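PDB 2VLI: antibiotic resistance protein from Deinococcus radiodurans, which probably confers tunicamycin resistance, acting as a phosphotransferase of the P-loop NTPase superfamily. Local coordinates for residues L25-E38 / A72-V84. Sequence-based numbering, arbitrary orientation.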
ATOM      1  N   LEU A  25     -16.011  22.638  -1.046  1.00 28.37           N
ATOM      2  CA  LEU A  25     -16.925  22.158  -2.048  1.00 28.52           C
ATOM      3  C   LEU A  25     -18.315  22.275  -1.500  1.00 28.22           C
ATOM      4  O   LEU A  25     -19.244  22.628  -2.216  1.00 28.82           O
ATOM      5  CB  LEU A  25     -16.691  20.683  -2.383  1.00 28.41           C
ATOM      6  CG  LEU A  25     -15.663  20.354  -3.451  1.00 30.63           C
ATOM      7  CD1 LEU A  25     -15.242  18.895  -3.313  1.00 27.30           C
ATOM      8  CD2 LEU A  25     -16.199  20.686  -4.863  1.00 26.91           C
ATOM      9  N   HIS A  26     -18.454  21.921  -0.232  1.00 28.60           N
ATOM     10  CA  HIS A  26     -19.739  21.998   0.443  1.00 29.10           C
ATOM     11  C   HIS A  26     -20.302  23.423   0.383  1.00 30.38           C
ATOM     12  O   HIS A  26     -21.459  23.609   0.009  1.00 29.46           O
ATOM     13  CB  HIS A  26     -19.627  21.550   1.884  1.00 28.80           C
ATOM     14  CG  HIS A  26     -20.917  21.677   2.635  1.00 28.73           C
ATOM     15  ND1 HIS A  26     -22.106  21.196   2.137  1.00 23.36           N
ATOM     16  CD2 HIS A  26     -21.216  22.303   3.801  1.00 29.94           C
ATOM     17  CE1 HIS A  26     -23.077  21.472   2.993  1.00 28.09           C
ATOM     18  NE2 HIS A  26     -22.562  22.146   4.010  1.00 24.55           N
ATOM     19  N   GLU A  27     -19.461  24.399   0.725  1.00 32.33           N
ATOM     20  CA  GLU A  27     -19.869  25.823   0.759  1.00 34.39           C
ATOM     21  C   GLU A  27     -20.286  26.346  -0.609  1.00 34.47           C
ATOM     22  O   GLU A  27     -21.011  27.329  -0.688  1.00 34.54           O
ATOM     23  CB  GLU A  27     -18.753  26.715   1.253  1.00 34.91           C
ATOM     24  CG  GLU A  27     -18.232  26.499   2.654  1.00 39.57           C
ATOM     25  CD  GLU A  27     -16.941  27.339   2.916  1.00 47.27           C
ATOM     26  OE1 GLU A  27     -16.177  27.635   1.943  1.00 51.56           O
ATOM     27  OE2 GLU A  27     -16.693  27.734   4.092  1.00 51.58           O
ATOM     28  N   ARG A  28     -19.842  25.686  -1.682  1.00 34.83           N
ATOM     29  CA  ARG A  28     -20.108  26.144  -3.051  1.00 34.91           C
ATOM     30  C   ARG A  28     -20.981  25.235  -3.891  1.00 34.90           C
ATOM     31  O   ARG A  28     -21.167  25.475  -5.092  1.00 35.11           O
ATOM     32  CB  ARG A  28     -18.787  26.410  -3.752  1.00 34.97           C
ATOM     33  CG  ARG A  28     -17.948  27.426  -2.979  1.00 36.57           C
ATOM     34  CD  ARG A  28     -16.652  27.790  -3.659  1.00 37.36           C
ATOM     35  NE  ARG A  28     -16.880  28.259  -5.016  1.00 37.76           N
ATOM     36  CZ  ARG A  28     -15.929  28.417  -5.935  1.00 40.07           C
ATOM     37  NH1 ARG A  28     -14.665  28.171  -5.633  1.00 39.43           N
ATOM     38  NH2 ARG A  28     -16.248  28.826  -7.156  1.00 40.08           N
ATOM     39  N   LEU A  29     -21.527  24.193  -3.268  1.00 34.38           N
ATOM     40  CA  LEU A  29     -22.538  23.356  -3.889  1.00 34.16           C
ATOM     41  C   LEU A  29     -23.792  23.381  -3.044  1.00 34.76           C
ATOM     42  O   LEU A  29     -23.935  22.557  -2.130  1.00 34.42           O
ATOM     43  CB  LEU A  29     -22.057  21.900  -3.991  1.00 33.44           C
ATOM     44  CG  LEU A  29     -21.039  21.620  -5.080  1.00 32.99           C
ATOM     45  CD1 LEU A  29     -20.395  20.257  -4.815  1.00 31.52           C
ATOM     46  CD2 LEU A  29     -21.706  21.687  -6.459  1.00 29.15           C
ATOM     47  N   PRO A  30     -24.728  24.300  -3.344  1.00 35.37           N
ATOM     48  CA  PRO A  30     -25.953  24.323  -2.535  1.00 35.09           C
ATOM     49  C   PRO A  30     -26.727  23.004  -2.600  1.00 34.54           C
ATOM     50  O   PRO A  30     -26.813  22.360  -3.675  1.00 35.86           O
ATOM     51  CB  PRO A  30     -26.758  25.517  -3.129  1.00 35.72           C
ATOM     52  CG  PRO A  30     -25.715  26.372  -3.810  1.00 35.80           C
ATOM     53  CD  PRO A  30     -24.745  25.337  -4.396  1.00 35.76           C
ATOM     54  N   GLY A  31     -27.248  22.588  -1.447  1.00 33.82           N
ATOM     55  CA  GLY A  31     -27.957  21.301  -1.301  1.00 32.44           C
ATOM     56  C   GLY A  31     -27.039  20.132  -0.930  1.00 31.04           C
ATOM     57  O   GLY A  31     -27.511  19.018  -0.679  1.00 31.73           O
ATOM     58  N   SER A  32     -25.734  20.373  -0.915  1.00 28.15           N
ATOM     59  CA  SER A  32     -24.754  19.324  -0.693  1.00 26.64           C
ATOM     60  C   SER A  32     -24.669  18.948   0.784  1.00 25.96           C
ATOM     61  O   SER A  32     -25.130  19.663   1.649  1.00 25.02           O
ATOM     62  CB  SER A  32     -23.369  19.740  -1.239  1.00 25.79           C
ATOM     63  OG  SER A  32     -22.775  20.772  -0.469  1.00 23.68           O
ATOM     64  N   PHE A  33     -24.143  17.764   1.065  1.00 24.75           N
ATOM     65  CA  PHE A  33     -24.073  17.282   2.445  1.00 24.12           C
ATOM     66  C   PHE A  33     -22.739  16.574   2.605  1.00 22.16           C
ATOM     67  O   PHE A  33     -22.369  15.801   1.727  1.00 20.47           O
ATOM     68  CB  PHE A  33     -25.242  16.325   2.745  1.00 24.54           C
ATOM     69  CG  PHE A  33     -25.221  15.734   4.135  1.00 24.99           C
ATOM     70  CD1 PHE A  33     -24.696  14.466   4.356  1.00 25.21           C
ATOM     71  CD2 PHE A  33     -25.769  16.420   5.209  1.00 26.51           C
ATOM     72  CE1 PHE A  33     -24.684  13.905   5.631  1.00 23.95           C
ATOM     73  CE2 PHE A  33     -25.742  15.882   6.478  1.00 26.93           C
ATOM     74  CZ  PHE A  33     -25.205  14.604   6.693  1.00 24.83           C
ATOM     75  N   VAL A  34     -22.041  16.869   3.695  1.00 20.82           N
ATOM     76  CA  VAL A  34     -20.789  16.242   4.005  1.00 20.99           C
ATOM     77  C   VAL A  34     -21.024  15.001   4.895  1.00 20.80           C
ATOM     78  O   VAL A  34     -21.389  15.092   6.064  1.00 21.24           O
ATOM     79  CB  VAL A  34     -19.794  17.215   4.665  1.00 21.73           C
ATOM     80  CG1 VAL A  34     -18.471  16.530   4.856  1.00 21.49           C
ATOM     81  CG2 VAL A  34     -19.551  18.483   3.802  1.00 19.14           C
ATOM     82  N   PHE A  35     -20.835  13.836   4.290  1.00 20.31           N
ATOM     83  CA  PHE A  35     -20.928  12.547   4.950  1.00 19.07           C
ATOM     84  C   PHE A  35     -19.575  12.164   5.512  1.00 19.92           C
ATOM     85  O   PHE A  35     -18.624  11.976   4.763  1.00 20.17           O
ATOM     86  CB  PHE A  35     -21.408  11.547   3.925  1.00 18.57           C
ATOM     87  CG  PHE A  35     -21.590  10.152   4.432  1.00 19.63           C
ATOM     88  CD1 PHE A  35     -22.891   9.640   4.650  1.00 19.76           C
ATOM     89  CD2 PHE A  35     -20.512   9.320   4.634  1.00 17.45           C
ATOM     90  CE1 PHE A  35     -23.080   8.320   5.037  1.00 18.82           C
ATOM     91  CE2 PHE A  35     -20.707   8.021   5.017  1.00 19.73           C
ATOM     92  CZ  PHE A  35     -22.017   7.538   5.243  1.00 18.25           C
ATOM     93  N   GLU A  36     -19.470  12.054   6.835  1.00 20.53           N
ATOM     94  CA  GLU A  36     -18.191  11.851   7.520  1.00 21.19           C
ATOM     95  C   GLU A  36     -18.093  10.447   8.052  1.00 20.64           C
ATOM     96  O   GLU A  36     -18.677  10.161   9.095  1.00 19.43           O
ATOM     97  CB  GLU A  36     -18.020  12.818   8.688  1.00 22.96           C
ATOM     98  CG  GLU A  36     -18.294  14.225   8.294  1.00 29.62           C
ATOM     99  CD  GLU A  36     -17.844  15.237   9.317  1.00 38.82           C
ATOM    100  OE1 GLU A  36     -18.272  15.153  10.510  1.00 45.64           O
ATOM    101  OE2 GLU A  36     -17.086  16.150   8.897  1.00 46.88           O
ATOM    102  N   PRO A  37     -17.355   9.552   7.348  1.00 20.17           N
ATOM    103  CA  PRO A  37     -17.269   8.139   7.683  1.00 21.43           C
ATOM    104  C   PRO A  37     -16.760   7.868   9.073  1.00 21.90           C
ATOM    105  O   PRO A  37     -17.060   6.849   9.661  1.00 22.01           O
ATOM    106  CB  PRO A  37     -16.253   7.595   6.676  1.00 21.45           C
ATOM    107  CG  PRO A  37     -16.323   8.536   5.565  1.00 21.14           C
ATOM    108  CD  PRO A  37     -16.581   9.866   6.143  1.00 21.25           C
ATOM    109  N   GLU A  38     -15.963   8.770   9.602  1.00 23.00           N
ATOM    110  CA  GLU A  38     -15.492   8.616  10.957  1.00 24.17           C
ATOM    111  C   GLU A  38     -16.618   8.540  12.016  1.00 23.67           C
ATOM    112  O   GLU A  38     -16.410   7.946  13.060  1.00 23.35           O
ATOM    113  CB  GLU A  38     -14.498   9.743  11.306  1.00 25.67           C
ATOM    114  CG  GLU A  38     -15.045  11.149  11.043  1.00 30.95           C
ATOM    115  CD  GLU A  38     -14.722  11.732   9.600  1.00 35.66           C
ATOM    116  OE1 GLU A  38     -15.120  11.175   8.566  1.00 29.22           O
ATOM    117  OE2 GLU A  38     -14.103  12.821   9.521  1.00 42.53           O
ATOM    118  N   ALA A  72     -27.918   7.402   2.769  1.00 21.79           N
ATOM    119  CA  ALA A  72     -27.685   8.844   2.617  1.00 22.56           C
ATOM    120  C   ALA A  72     -27.860   9.308   1.158  1.00 24.33           C
ATOM    121  O   ALA A  72     -28.431  10.378   0.893  1.00 25.39           O
ATOM    122  CB  ALA A  72     -26.287   9.271   3.167  1.00 21.59           C
ATOM    123  N   SER A  73     -27.380   8.483   0.233  1.00 26.18           N
ATOM    124  CA  SER A  73     -27.483   8.729  -1.204  1.00 28.56           C
ATOM    125  C   SER A  73     -28.932   8.927  -1.658  1.00 29.74           C
ATOM    126  O   SER A  73     -29.215   9.799  -2.453  1.00 29.24           O
ATOM    127  CB  SER A  73     -26.859   7.548  -1.980  1.00 28.11           C
ATOM    128  OG  SER A  73     -26.801   7.830  -3.352  1.00 30.86           O
ATOM    129  N   ARG A  74     -29.834   8.095  -1.162  1.00 31.96           N
ATOM    130  CA  ARG A  74     -31.257   8.175  -1.523  1.00 34.54           C
ATOM    131  C   ARG A  74     -31.923   9.450  -0.929  1.00 34.30           C
ATOM    132  O   ARG A  74     -32.873   9.979  -1.477  1.00 34.37           O
ATOM    133  CB  ARG A  74     -32.000   6.926  -1.036  1.00 35.50           C
ATOM    134  CG  ARG A  74     -32.019   5.722  -2.000  1.00 41.32           C
ATOM    135  CD  ARG A  74     -30.804   4.765  -1.875  1.00 48.62           C
ATOM    136  NE  ARG A  74     -31.053   3.429  -2.459  1.00 53.03           N
ATOM    137  CZ  ARG A  74     -31.180   3.170  -3.770  1.00 58.05           C
ATOM    138  NH1 ARG A  74     -31.085   4.146  -4.685  1.00 59.58           N
ATOM    139  NH2 ARG A  74     -31.406   1.916  -4.180  1.00 58.21           N
ATOM    140  N   GLU A  75     -31.400   9.941   0.179  1.00 34.24           N
ATOM    141  CA  GLU A  75     -31.990  11.080   0.861  1.00 34.89           C
ATOM    142  C   GLU A  75     -31.374  12.437   0.497  1.00 35.63           C
ATOM    143  O   GLU A  75     -31.900  13.479   0.885  1.00 36.55           O
ATOM    144  CB  GLU A  75     -31.861  10.873   2.368  1.00 34.70           C
ATOM    145  CG  GLU A  75     -32.549   9.609   2.867  1.00 35.71           C
ATOM    146  CD  GLU A  75     -34.077   9.656   2.819  1.00 39.42           C
ATOM    147  OE1 GLU A  75     -34.653  10.569   3.458  1.00 38.83           O
ATOM    148  OE2 GLU A  75     -34.701   8.773   2.158  1.00 40.23           O
ATOM    149  N   ALA A  76     -30.245  12.428  -0.201  1.00 35.51           N
ATOM    150  CA  ALA A  76     -29.478  13.641  -0.442  1.00 35.58           C
ATOM    151  C   ALA A  76     -30.199  14.522  -1.469  1.00 35.85           C
ATOM    152  O   ALA A  76     -30.694  14.016  -2.472  1.00 36.15           O
ATOM    153  CB  ALA A  76     -28.065  13.283  -0.939  1.00 35.26           C
ATOM    154  N   ALA A  77     -30.281  15.817  -1.177  1.00 36.46           N
ATOM    155  CA  ALA A  77     -30.857  16.803  -2.104  1.00 37.46           C
ATOM    156  C   ALA A  77     -29.796  17.061  -3.174  1.00 37.44           C
ATOM    157  O   ALA A  77     -30.012  16.832  -4.362  1.00 38.26           O
ATOM    158  CB  ALA A  77     -31.222  18.127  -1.348  1.00 37.43           C
ATOM    159  N   GLY A  78     -28.630  17.496  -2.708  1.00 36.27           N
ATOM    160  CA  GLY A  78     -27.542  17.830  -3.586  1.00 35.01           C
ATOM    161  C   GLY A  78     -26.465  16.755  -3.583  1.00 33.28           C
ATOM    162  O   GLY A  78     -26.691  15.602  -3.194  1.00 33.70           O
ATOM    163  N   PRO A  79     -25.291  17.122  -4.055  1.00 30.51           N
ATOM    164  CA  PRO A  79     -24.209  16.162  -4.051  1.00 28.73           C
ATOM    165  C   PRO A  79     -23.790  15.703  -2.651  1.00 27.02           C
ATOM    166  O   PRO A  79     -23.808  16.453  -1.682  1.00 26.39           O
ATOM    167  CB  PRO A  79     -23.071  16.904  -4.754  1.00 29.28           C
ATOM    168  CG  PRO A  79     -23.765  18.033  -5.539  1.00 30.95           C
ATOM    169  CD  PRO A  79     -24.915  18.414  -4.650  1.00 30.89           C
ATOM    170  N   LEU A  80     -23.407  14.447  -2.568  1.00 24.72           N
ATOM    171  CA  LEU A  80     -22.927  13.865  -1.352  1.00 24.14           C
ATOM    172  C   LEU A  80     -21.388  13.915  -1.390  1.00 22.73           C
ATOM    173  O   LEU A  80     -20.790  13.370  -2.313  1.00 21.99           O
ATOM    174  CB  LEU A  80     -23.473  12.450  -1.279  1.00 24.58           C
ATOM    175  CG  LEU A  80     -23.652  11.746   0.058  1.00 27.98           C
ATOM    176  CD1 LEU A  80     -24.380  12.630   1.109  1.00 27.29           C
ATOM    177  CD2 LEU A  80     -24.440  10.483  -0.190  1.00 29.83           C
ATOM    178  N   ILE A  81     -20.778  14.599  -0.422  1.00 20.88           N
ATOM    179  CA  ILE A  81     -19.318  14.774  -0.336  1.00 20.34           C
ATOM    180  C   ILE A  81     -18.742  13.923   0.788  1.00 19.48           C
ATOM    181  O   ILE A  81     -19.148  14.031   1.929  1.00 18.53           O
ATOM    182  CB  ILE A  81     -18.919  16.238  -0.097  1.00 20.84           C
ATOM    183  CG1 ILE A  81     -19.573  17.159  -1.132  1.00 21.83           C
ATOM    184  CG2 ILE A  81     -17.407  16.356  -0.062  1.00 20.58           C
ATOM    185  CD1 ILE A  81     -19.725  18.666  -0.709  1.00 23.19           C
ATOM    186  N   VAL A  82     -17.807  13.047   0.464  1.00 19.33           N
ATOM    187  CA  VAL A  82     -17.273  12.085   1.435  1.00 17.94           C
ATOM    188  C   VAL A  82     -15.738  12.205   1.563  1.00 18.65           C
ATOM    189  O   VAL A  82     -15.036  11.646   0.751  1.00 17.63           O
ATOM    190  CB  VAL A  82     -17.622  10.623   0.991  1.00 19.11           C
ATOM    191  CG1 VAL A  82     -17.192   9.626   2.056  1.00 14.77           C
ATOM    192  CG2 VAL A  82     -19.129  10.483   0.561  1.00 17.18           C
ATOM    193  N   PRO A  83     -15.220  12.896   2.602  1.00 19.79           N
ATOM    194  CA  PRO A  83     -13.778  12.938   2.883  1.00 19.81           C
ATOM    195  C   PRO A  83     -13.329  11.670   3.603  1.00 20.11           C
ATOM    196  O   PRO A  83     -13.912  11.308   4.606  1.00 19.66           O
ATOM    197  CB  PRO A  83     -13.608  14.153   3.801  1.00 20.62           C
ATOM    198  CG  PRO A  83     -14.990  14.531   4.280  1.00 21.64           C
ATOM    199  CD  PRO A  83     -16.000  13.570   3.661  1.00 19.69           C
ATOM    200  N   VAL A  84     -12.282  11.015   3.088  1.00 19.46           N
ATOM    201  CA  VAL A  84     -11.701   9.846   3.677  1.00 20.28           C
ATOM    202  C   VAL A  84     -10.196  10.008   3.689  1.00 22.12           C
ATOM    203  O   VAL A  84      -9.653  10.871   3.029  1.00 20.94           O
ATOM    204  CB  VAL A  84     -12.077   8.547   2.936  1.00 20.91           C
ATOM    205  CG1 VAL A  84     -13.552   8.378   2.923  1.00 22.64           C
ATOM    206  CG2 VAL A  84     -11.590   8.553   1.513  1.00 20.17           C
TER
HETATM  207  O   HOH W   1     -12.951  10.995   7.063  1.00 36.37           O
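Ile81 meets both the helix and the strand of residues 25-38. Its backbone joins the edge strand 33-34 through two hydrogen bonds. Ile81 N donates to Phe33 O at 2.9 Å, almost straight at 177°, and Ile81 O accepts from Phe35 N. Its CG1 branch stands beside the backbone N (chi1 -52°) and carries CD1 to the helix, where Ile81 CD1 lies 3.5 Å from His26 CA. CD1 also packs against Leu25 CB and near the edge of the His26 ring.

That ring is tied to the loop after the helix: His26 ND1 donates to Ser32 OG at 2.7 Å, and Ser32 OG donates to Leu29 O. Leu29 O also accepts from Ser32 N, which closes a type II turn.

On the sheet face that carries Phe33 and Leu80, opposite Val34 and Ile81, Phe35 CB contacts Leu80 CD1 and Val82 CG2. With CG anti to the backbone N (chi1 -179°), Phe35 CD1 lies 3.7 Å from Ala72 CB, next to Met65 and Leu69 of helix 61-75.

Pro79 O accepts from Phe33 N, while Pro79 CG touches Leu29 CD1. Parallel pairing of 33-34 with 80-84, helices covering both faces, is characteristic of the 2-3-1-4-5 sheet of nucleoside-kinase-like P-loop proteins.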